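Local coordinates for arginine kinase (Cydia pomonella granulosis virus, PDB 6VVG), which probably phosphorylates serine and threonine residues of proteins as the viral kinase PK-1, using ATP, and here holds AMP in its nucleotide pocket, at residues A[73-78]-A[90-95]; A[247-252]-A[274-279]. All blocks are in the same frame, centred on the assembly; numbering follows the deposited sequence.

Overall arrangement
The N-terminal lobe of this protein kinase is built on a five-stranded antiparallel sheet, and interaction 1 joins two of its strands, 76-82 and 87-92, as a hairpin. It closes a short loop, with 11 residues between its segments, and its second segment runs past the adenine on the way to the helical lobe. Interaction 2 opens only much later, where helix 247-256 meets the last modelled residues, and closes a loop of 21 intervening residues near the C terminus. The two follow in series, neither nesting nor crossing. Their centres lie about 33 Å apart, on opposite sides of the chain's centre, one beside the nucleotide cleft, the other in the far helical lobe.

Interaction 1 of 2, residues A[73-78]-A[90-95]; sequences FIKLHN and IMDYVS. With AMP (adenosine monophosphate), chain C.
The hinge side of the kinase nucleotide cleft is built here, where the antiparallel hairpin of strands 76-82 and 87-92 runs into the connection between the lobes. Segments 73-78 and 90-95 pair through a classic beta bulge: His77 and Asn78 both face Ile90, whose carbonyl O accepts two bonds, from His77 N at 2.8 Å and from Asn78 N at 3.2 Å. Ile90 N donates to Asn78 O, while Asp92 N makes a weak bond to Lys75 O.

Beyond the bulge the hinge serves the adenine. Val94 N donates to AMP N1 (3.2 Å, 164° at the hydrogen), and AMP N6 makes a weak bond to Asp92 O. Ile74 approaches from the other segment: its CD1 lies 3.3 Å from AMP N6 and also packs on Val94 CG2, while CG2 meets Met91 CB. C2 of the adenine sits over the centre of the Tyr93 ring face.

A polar cluster completes the contact. The carboxylate of Asp92 is shared among several partners, with Lys44 forming a salt bridge to OD1. A water accepts from Lys75 N and NZ and donates to Asp92 OD2, joining a lysine whose NZ stays 4.8 Å from that oxygen. His77 ND1 is hydrogen-bonded to Asp83 OD2 of the second subunit, and Asn78 carries the sheet across that interface. With CG anti to its carbonyl carbon (chi1 -75°), His77 brings NE2 to Asp92 OD1 at 2.7 Å, the oxygen lying in the ring plane but met from 50° above the carboxylate plane.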
ATOM      1  N   PHE A  73      -8.476 -15.211   2.588  1.00 14.50           N
ATOM      2  CA  PHE A  73      -7.107 -14.720   2.630  1.00 14.20           C
ATOM      3  C   PHE A  73      -6.417 -15.302   3.859  1.00 14.26           C
ATOM      4  O   PHE A  73      -7.040 -15.975   4.685  1.00 18.82           O
ATOM      5  CB  PHE A  73      -7.078 -13.188   2.629  1.00 13.55           C
ATOM      6  CG  PHE A  73      -7.489 -12.585   1.312  1.00 14.32           C
ATOM      7  CD1 PHE A  73      -8.821 -12.317   1.043  1.00 13.21           C
ATOM      8  CD2 PHE A  73      -6.545 -12.303   0.337  1.00 16.48           C
ATOM      9  CE1 PHE A  73      -9.205 -11.767  -0.166  1.00 11.88           C
ATOM     10  CE2 PHE A  73      -6.924 -11.752  -0.878  1.00 13.11           C
ATOM     11  CZ  PHE A  73      -8.256 -11.488  -1.130  1.00 12.90           C
ATOM     12  N   ILE A  74      -5.113 -15.059   3.967  1.00  9.23           N
ATOM     13  CA  ILE A  74      -4.260 -15.735   4.941  1.00 18.97           C
ATOM     14  C   ILE A  74      -3.861 -14.741   6.023  1.00 16.00           C
ATOM     15  O   ILE A  74      -3.328 -13.665   5.725  1.00 12.44           O
ATOM     16  CB  ILE A  74      -3.028 -16.356   4.260  1.00 12.55           C
ATOM     17  CG1 ILE A  74      -3.494 -17.291   3.135  1.00 16.60           C
ATOM     18  CG2 ILE A  74      -2.177 -17.091   5.267  1.00 15.36           C
ATOM     19  CD1 ILE A  74      -2.433 -18.204   2.572  1.00 22.33           C
ATOM     20  N   LYS A  75      -4.114 -15.105   7.278  1.00 13.96           N
ATOM     21  CA  LYS A  75      -3.831 -14.206   8.388  1.00 13.85           C
ATOM     22  C   LYS A  75      -2.327 -14.109   8.631  1.00 13.15           C
ATOM     23  O   LYS A  75      -1.611 -15.114   8.618  1.00 13.52           O
ATOM     24  CB  LYS A  75      -4.518 -14.685   9.669  1.00 18.19           C
ATOM     25  CG  LYS A  75      -5.864 -15.373   9.493  1.00 34.84           C
ATOM     26  CD  LYS A  75      -6.975 -14.390   9.177  1.00 36.98           C
ATOM     27  CE  LYS A  75      -8.274 -15.122   8.846  1.00 25.71           C
ATOM     28  NZ  LYS A  75      -8.066 -16.368   8.040  1.00 39.85           N
ATOM     29  N   LEU A  76      -1.853 -12.890   8.871  1.00 17.13           N
ATOM     30  CA  LEU A  76      -0.458 -12.635   9.208  1.00 11.56           C
ATOM     31  C   LEU A  76      -0.332 -12.487  10.720  1.00 16.95           C
ATOM     32  O   LEU A  76      -0.961 -11.607  11.315  1.00 15.33           O
ATOM     33  CB  LEU A  76       0.053 -11.378   8.509  1.00 11.29           C
ATOM     34  CG  LEU A  76       1.519 -11.026   8.761  1.00 17.64           C
ATOM     35  CD1 LEU A  76       2.423 -11.996   8.015  1.00 15.72           C
ATOM     36  CD2 LEU A  76       1.815  -9.589   8.356  1.00 19.38           C
ATOM     37  N   HIS A  77       0.492 -13.333  11.335  1.00 16.75           N
ATOM     38  CA  HIS A  77       0.629 -13.336  12.786  1.00 20.43           C
ATOM     39  C   HIS A  77       1.796 -12.474  13.250  1.00 23.53           C
ATOM     40  O   HIS A  77       1.655 -11.693  14.196  1.00 17.89           O
ATOM     41  CB  HIS A  77       0.783 -14.773  13.280  1.00 24.21           C
ATOM     42  CG  HIS A  77      -0.495 -15.547  13.262  1.00 22.47           C
ATOM     43  ND1 HIS A  77      -1.568 -15.220  14.062  1.00 22.19           N
ATOM     44  CD2 HIS A  77      -0.887 -16.613  12.524  1.00 17.53           C
ATOM     45  CE1 HIS A  77      -2.560 -16.060  13.829  1.00 18.98           C
ATOM     46  NE2 HIS A  77      -2.172 -16.917  12.904  1.00 22.67           N
ATOM     47  N   ASN A  78       2.947 -12.588  12.592  1.00 15.95           N
ATOM     48  CA  ASN A  78       4.100 -11.759  12.911  1.00 19.60           C
ATOM     49  C   ASN A  78       4.776 -11.335  11.617  1.00 16.83           C
ATOM     50  O   ASN A  78       4.664 -12.013  10.595  1.00 16.24           O
ATOM     51  CB  ASN A  78       5.103 -12.497  13.801  1.00 21.50           C
ATOM     52  CG  ASN A  78       4.474 -13.030  15.069  1.00 21.57           C
ATOM     53  OD1 ASN A  78       4.523 -12.386  16.117  1.00 33.57           O
ATOM     54  ND2 ASN A  78       3.879 -14.213  14.982  1.00 24.91           N
ATOM     55  N   ILE A  90       5.318 -14.505   9.332  1.00 18.18           N
ATOM     56  CA  ILE A  90       4.820 -15.727   9.960  1.00 15.92           C
ATOM     57  C   ILE A  90       3.305 -15.725   9.823  1.00 14.69           C
ATOM     58  O   ILE A  90       2.619 -14.877  10.410  1.00 12.79           O
ATOM     59  CB  ILE A  90       5.251 -15.842  11.427  1.00 15.83           C
ATOM     60  CG1 ILE A  90       6.779 -15.853  11.520  1.00 18.34           C
ATOM     61  CG2 ILE A  90       4.667 -17.102  12.048  1.00 16.33           C
ATOM     62  CD1 ILE A  90       7.314 -15.874  12.937  1.00 34.98           C
ATOM     63  N   MET A  91       2.784 -16.679   9.056  1.00 13.63           N
ATOM     64  CA  MET A  91       1.382 -16.727   8.673  1.00 15.02           C
ATOM     65  C   MET A  91       0.818 -18.112   8.963  1.00 15.92           C
ATOM     66  O   MET A  91       1.551 -19.061   9.256  1.00 12.56           O
ATOM     67  CB  MET A  91       1.210 -16.396   7.183  1.00 20.76           C
ATOM     68  CG  MET A  91       1.931 -17.376   6.256  1.00 27.54           C
ATOM     69  SD  MET A  91       1.811 -16.934   4.511  1.00 28.79           S
ATOM     70  CE  MET A  91       2.454 -15.263   4.536  1.00 18.13           C
ATOM     71  N   ASP A  92      -0.504 -18.218   8.879  1.00 14.83           N
ATOM     72  CA  ASP A  92      -1.154 -19.506   9.066  1.00 15.11           C
ATOM     73  C   ASP A  92      -0.739 -20.479   7.967  1.00 16.25           C
ATOM     74  O   ASP A  92      -0.444 -20.083   6.836  1.00 15.02           O
ATOM     75  CB  ASP A  92      -2.676 -19.352   9.045  1.00 22.99           C
ATOM     76  CG  ASP A  92      -3.248 -18.913  10.376  1.00 16.71           C
ATOM     77  OD1 ASP A  92      -2.624 -19.178  11.423  1.00 18.10           O
ATOM     78  OD2 ASP A  92      -4.340 -18.308  10.371  1.00 21.65           O
ATOM     79  N   TYR A  93      -0.711 -21.767   8.315  1.00 13.68           N
ATOM     80  CA  TYR A  93      -0.734 -22.851   7.339  1.00 16.70           C
ATOM     81  C   TYR A  93      -2.197 -23.217   7.113  1.00 12.08           C
ATOM     82  O   TYR A  93      -2.881 -23.624   8.056  1.00 16.55           O
ATOM     83  CB  TYR A  93       0.059 -24.061   7.839  1.00 16.45           C
ATOM     84  CG  TYR A  93       0.165 -25.194   6.835  1.00 15.37           C
ATOM     85  CD1 TYR A  93      -0.941 -25.973   6.517  1.00 21.31           C
ATOM     86  CD2 TYR A  93       1.370 -25.481   6.205  1.00 20.33           C
ATOM     87  CE1 TYR A  93      -0.852 -27.001   5.598  1.00 19.23           C
ATOM     88  CE2 TYR A  93       1.468 -26.511   5.287  1.00 26.03           C
ATOM     89  CZ  TYR A  93       0.354 -27.267   4.988  1.00 22.06           C
ATOM     90  OH  TYR A  93       0.444 -28.294   4.075  1.00 22.66           O
ATOM     91  N   VAL A  94      -2.683 -23.061   5.881  1.00 16.04           N
ATOM     92  CA  VAL A  94      -4.096 -23.258   5.596  1.00 10.98           C
ATOM     93  C   VAL A  94      -4.366 -24.526   4.792  1.00 15.13           C
ATOM     94  O   VAL A  94      -5.431 -25.131   4.964  1.00 16.13           O
ATOM     95  CB  VAL A  94      -4.694 -22.028   4.880  1.00 21.23           C
ATOM     96  CG1 VAL A  94      -4.644 -20.801   5.788  1.00 20.13           C
ATOM     97  CG2 VAL A  94      -3.965 -21.768   3.571  1.00 17.05           C
ATOM     98  N   SER A  95      -3.454 -24.940   3.917  1.00 16.16           N
ATOM     99  CA  SER A  95      -3.718 -26.106   3.085  1.00 19.37           C
ATOM    100  C   SER A  95      -2.427 -26.581   2.438  1.00 17.50           C
ATOM    101  O   SER A  95      -1.494 -25.800   2.230  1.00 17.23           O
ATOM    102  CB  SER A  95      -4.760 -25.791   2.004  1.00 15.83           C
ATOM    103  OG  SER A  95      -5.009 -26.916   1.176  1.00 18.87           O
TER
HETATM  104  P   AMP C 301       4.091 -18.692  -1.792  1.00121.40           P
HETATM  105  O1P AMP C 301       4.396 -18.650  -3.273  1.00 74.94           O
HETATM  106  O2P AMP C 301       2.621 -18.996  -1.631  1.00 73.79           O
HETATM  107  O3P AMP C 301       4.619 -17.421  -1.172  1.00 59.45           O
HETATM  108  O5' AMP C 301       4.889 -19.893  -1.116  1.00 73.39           O
HETATM  109  C5' AMP C 301       5.363 -20.983  -1.891  1.00 54.83           C
HETATM  110  C4' AMP C 301       4.517 -22.219  -1.699  1.00 48.32           C
HETATM  111  O4' AMP C 301       4.423 -22.547  -0.285  1.00 53.55           O
HETATM  112  C3' AMP C 301       3.065 -22.120  -2.142  1.00 61.86           C
HETATM  113  O3' AMP C 301       2.901 -22.255  -3.544  1.00 66.65           O
HETATM  114  C2' AMP C 301       2.416 -23.236  -1.338  1.00 52.76           C
HETATM  115  O2' AMP C 301       2.729 -24.505  -1.892  1.00 56.30           O
HETATM  116  C1' AMP C 301       3.146 -23.087  -0.004  1.00 52.98           C
HETATM  117  N9  AMP C 301       2.435 -22.152   0.887  1.00 51.79           N
HETATM  118  C8  AMP C 301       2.566 -20.823   0.827  1.00 43.61           C
HETATM  119  N7  AMP C 301       1.776 -20.289   1.758  1.00 40.33           N
HETATM  120  C5  AMP C 301       1.153 -21.291   2.394  1.00 38.71           C
HETATM  121  C6  AMP C 301       0.242 -21.289   3.424  1.00 43.85           C
HETATM  122  N6  AMP C 301      -0.369 -20.223   4.191  1.00 28.12           N
HETATM  123  N1  AMP C 301      -0.241 -22.432   3.887  1.00 24.94           N
HETATM  124  C2  AMP C 301       0.168 -23.602   3.341  1.00 24.63           C
HETATM  125  N3  AMP C 301       1.065 -23.609   2.326  1.00 36.45           N
HETATM  126  C4  AMP C 301       1.553 -22.445   1.855  1.00 40.36           C
HETATM  127  O   HOH W   1      -5.282 -17.773   7.488  1.00 17.39           O

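Interaction 2 of 2, residues A[247-252]-A[274-279]; sequences KKANDF and HPFLCF
Phe252 on helix 247-256 forms an aromatic cluster with His274 and Phe276 of the C-terminal segment and also packs on Leu277, in the helical lobe of the kinase fold. Its CB lies 3.7 Å from Phe276 CB and also nears His274 CE1. With CG anti to the backbone N (chi1 -177°), the ring is carried in among the three partners. CG and CD2 both meet Phe276 CD2, which sits over one face of the Phe252 ring, toward the rim; the two ring planes are inclined at 40°. At the ring edge CD1 touches His274 ND1 at 3.7 Å, the edge of the phenyl ring turned toward the imidazole face in an offset edge-to-face pair. At the far end CE1 and CZ reach Leu277 CD1, and Ile271 and Ala203 lie alongside the phenylalanine.

The imidazole is gripped from several sides. Phe252 CA lies over one face and Pro275 CD over the opposite one, while NE2 donates to Asp251 OD2 at 2.9 Å, on the anti side of the carboxylate. ND1 accepts from Phe276 N (3.0 Å), at the start of the 3-10 segment 275-277. Phe276 in turn receives Ala249 CA over its ring face, with Ala249 CB 3.5 Å from CE1. At the exposed margin Lys248 lays its methylenes across Pro275 CB, and a water links its NZ to Pro275 O.

Because ND1 accepts and NE2 donates, the histidine needs only one ring proton here and may well be neutral; Arg255, which forms a salt bridge with the same OD2, would balance the charge of Asp251.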
ATOM      1  N   LYS A 247     -22.821 -25.307 -21.697  1.00 16.25           N
ATOM      2  CA  LYS A 247     -22.783 -24.156 -22.592  1.00 15.93           C
ATOM      3  C   LYS A 247     -22.571 -22.865 -21.811  1.00 10.96           C
ATOM      4  O   LYS A 247     -21.895 -21.945 -22.285  1.00 11.42           O
ATOM      5  CB  LYS A 247     -24.079 -24.079 -23.403  1.00 19.32           C
ATOM      6  CG  LYS A 247     -24.296 -25.242 -24.361  1.00 34.73           C
ATOM      7  CD  LYS A 247     -25.246 -24.867 -25.498  1.00 34.03           C
ATOM      8  CE  LYS A 247     -26.685 -24.757 -25.012  1.00 34.91           C
ATOM      9  NZ  LYS A 247     -27.593 -25.703 -25.729  1.00 47.08           N
ATOM     10  N   LYS A 248     -23.152 -22.774 -20.612  1.00 13.21           N
ATOM     11  CA  LYS A 248     -22.947 -21.588 -19.786  1.00 15.58           C
ATOM     12  C   LYS A 248     -21.494 -21.471 -19.349  1.00 16.70           C
ATOM     13  O   LYS A 248     -20.926 -20.372 -19.353  1.00 13.26           O
ATOM     14  CB  LYS A 248     -23.870 -21.628 -18.569  1.00 13.70           C
ATOM     15  CG  LYS A 248     -25.293 -21.154 -18.840  1.00 22.87           C
ATOM     16  CD  LYS A 248     -26.231 -21.529 -17.694  1.00 22.77           C
ATOM     17  CE  LYS A 248     -27.660 -21.083 -17.982  1.00 31.83           C
ATOM     18  NZ  LYS A 248     -28.576 -21.350 -16.837  1.00 35.05           N
ATOM     19  N   ALA A 249     -20.873 -22.592 -18.972  1.00 15.59           N
ATOM     20  CA  ALA A 249     -19.467 -22.560 -18.579  1.00 14.43           C
ATOM     21  C   ALA A 249     -18.587 -22.123 -19.741  1.00 13.32           C
ATOM     22  O   ALA A 249     -17.637 -21.353 -19.558  1.00 16.61           O
ATOM     23  CB  ALA A 249     -19.032 -23.931 -18.064  1.00 12.02           C
ATOM     24  N   ASN A 250     -18.883 -22.609 -20.945  1.00 10.65           N
ATOM     25  CA  ASN A 250     -18.120 -22.180 -22.109  1.00 11.71           C
ATOM     26  C   ASN A 250     -18.328 -20.697 -22.376  1.00 13.52           C
ATOM     27  O   ASN A 250     -17.362 -19.951 -22.553  1.00 15.59           O
ATOM     28  CB  ASN A 250     -18.508 -23.014 -23.327  1.00 12.66           C
ATOM     29  CG  ASN A 250     -17.711 -24.299 -23.422  1.00 19.70           C
ATOM     30  OD1 ASN A 250     -16.498 -24.278 -23.640  1.00 13.96           O
ATOM     31  ND2 ASN A 250     -18.386 -25.427 -23.247  1.00 15.83           N
ATOM     32  N   ASP A 251     -19.582 -20.239 -22.372  1.00 11.41           N
ATOM     33  CA  ASP A 251     -19.837 -18.820 -22.599  1.00 14.58           C
ATOM     34  C   ASP A 251     -19.116 -17.955 -21.574  1.00 16.11           C
ATOM     35  O   ASP A 251     -18.681 -16.842 -21.895  1.00 13.29           O
ATOM     36  CB  ASP A 251     -21.339 -18.541 -22.562  1.00 15.64           C
ATOM     37  CG  ASP A 251     -21.695 -17.199 -23.164  1.00 22.80           C
ATOM     38  OD1 ASP A 251     -21.514 -17.028 -24.386  1.00 13.27           O
ATOM     39  OD2 ASP A 251     -22.148 -16.311 -22.412  1.00 12.60           O
ATOM     40  N   PHE A 252     -18.972 -18.450 -20.344  1.00 12.95           N
ATOM     41  CA  PHE A 252     -18.265 -17.696 -19.314  1.00  9.06           C
ATOM     42  C   PHE A 252     -16.813 -17.456 -19.710  1.00 13.58           C
ATOM     43  O   PHE A 252     -16.337 -16.316 -19.701  1.00 11.61           O
ATOM     44  CB  PHE A 252     -18.350 -18.438 -17.978  1.00 11.93           C
ATOM     45  CG  PHE A 252     -17.713 -17.706 -16.829  1.00 10.04           C
ATOM     46  CD1 PHE A 252     -18.295 -16.559 -16.310  1.00 10.40           C
ATOM     47  CD2 PHE A 252     -16.533 -18.166 -16.266  1.00 10.53           C
ATOM     48  CE1 PHE A 252     -17.708 -15.884 -15.253  1.00  9.32           C
ATOM     49  CE2 PHE A 252     -15.942 -17.493 -15.210  1.00  9.72           C
ATOM     50  CZ  PHE A 252     -16.532 -16.354 -14.703  1.00 12.78           C
ATOM     51  N   HIS A 274     -22.959 -13.199 -14.612  1.00 14.98           N
ATOM     52  CA  HIS A 274     -23.036 -14.087 -15.762  1.00 15.19           C
ATOM     53  C   HIS A 274     -23.817 -15.349 -15.399  1.00 14.04           C
ATOM     54  O   HIS A 274     -23.709 -15.841 -14.272  1.00 14.82           O
ATOM     55  CB  HIS A 274     -21.639 -14.465 -16.247  1.00 13.47           C
ATOM     56  CG  HIS A 274     -21.639 -15.237 -17.527  1.00 10.41           C
ATOM     57  ND1 HIS A 274     -21.738 -16.611 -17.570  1.00  9.24           N
ATOM     58  CD2 HIS A 274     -21.573 -14.827 -18.815  1.00 14.60           C
ATOM     59  CE1 HIS A 274     -21.725 -17.014 -18.828  1.00 16.10           C
ATOM     60  NE2 HIS A 274     -21.629 -15.950 -19.603  1.00 11.73           N
ATOM     61  N   PRO A 275     -24.614 -15.892 -16.330  1.00 14.00           N
ATOM     62  CA  PRO A 275     -25.402 -17.096 -16.000  1.00 11.96           C
ATOM     63  C   PRO A 275     -24.599 -18.189 -15.315  1.00 11.52           C
ATOM     64  O   PRO A 275     -25.099 -18.815 -14.374  1.00 18.06           O
ATOM     65  CB  PRO A 275     -25.925 -17.547 -17.372  1.00 18.64           C
ATOM     66  CG  PRO A 275     -26.142 -16.229 -18.109  1.00 17.64           C
ATOM     67  CD  PRO A 275     -24.937 -15.370 -17.676  1.00 13.45           C
ATOM     68  N   PHE A 276     -23.361 -18.430 -15.751  1.00 15.40           N
ATOM     69  CA  PHE A 276     -22.575 -19.513 -15.169  1.00 13.95           C
ATOM     70  C   PHE A 276     -22.502 -19.401 -13.653  1.00 14.66           C
ATOM     71  O   PHE A 276     -22.618 -20.405 -12.943  1.00 15.99           O
ATOM     72  CB  PHE A 276     -21.167 -19.512 -15.755  1.00 14.89           C
ATOM     73  CG  PHE A 276     -20.284 -20.594 -15.205  1.00 13.50           C
ATOM     74  CD1 PHE A 276     -20.670 -21.916 -15.278  1.00 15.77           C
ATOM     75  CD2 PHE A 276     -19.066 -20.286 -14.614  1.00 13.80           C
ATOM     76  CE1 PHE A 276     -19.863 -22.921 -14.780  1.00 18.13           C
ATOM     77  CE2 PHE A 276     -18.254 -21.287 -14.110  1.00 14.34           C
ATOM     78  CZ  PHE A 276     -18.654 -22.606 -14.194  1.00 18.91           C
ATOM     79  N   LEU A 277     -22.302 -18.192 -13.141  1.00 13.89           N
ATOM     80  CA  LEU A 277     -22.127 -17.977 -11.711  1.00 18.79           C
ATOM     81  C   LEU A 277     -23.441 -17.740 -10.980  1.00 26.54           C
ATOM     82  O   LEU A 277     -23.430 -17.581  -9.755  1.00 28.76           O
ATOM     83  CB  LEU A 277     -21.182 -16.796 -11.479  1.00 19.14           C
ATOM     84  CG  LEU A 277     -19.815 -16.938 -12.153  1.00 15.68           C
ATOM     85  CD1 LEU A 277     -18.881 -15.812 -11.727  1.00 12.44           C
ATOM     86  CD2 LEU A 277     -19.188 -18.295 -11.849  1.00 13.43           C
ATOM     87  N   CYS A 278     -24.564 -17.720 -11.690  1.00 27.53           N
ATOM     88  CA  CYS A 278     -25.880 -17.566 -11.092  1.00 27.84           C
ATOM     89  C   CYS A 278     -26.546 -18.926 -10.929  1.00 28.71           C
ATOM     90  O   CYS A 278     -26.180 -19.908 -11.579  1.00 39.13           O
ATOM     91  CB  CYS A 278     -26.750 -16.643 -11.944  1.00 27.72           C
ATOM     92  SG  CYS A 278     -26.110 -14.953 -12.029  1.00 34.82           S
ATOM     93  N   PHE A 279     -27.531 -18.971 -10.039  1.00 53.39           N
ATOM     94  CA  PHE A 279     -28.187 -20.226  -9.698  1.00 63.95           C
ATOM     95  C   PHE A 279     -29.659 -20.222 -10.089  1.00 50.39           C
ATOM     96  O   PHE A 279     -30.449 -21.007  -9.561  1.00 71.66           O
ATOM     97  CB  PHE A 279     -28.047 -20.499  -8.197  1.00 60.25           C
TER
HETATM   98  O   HOH W   2     -28.063 -19.401 -15.220  1.00 35.09           O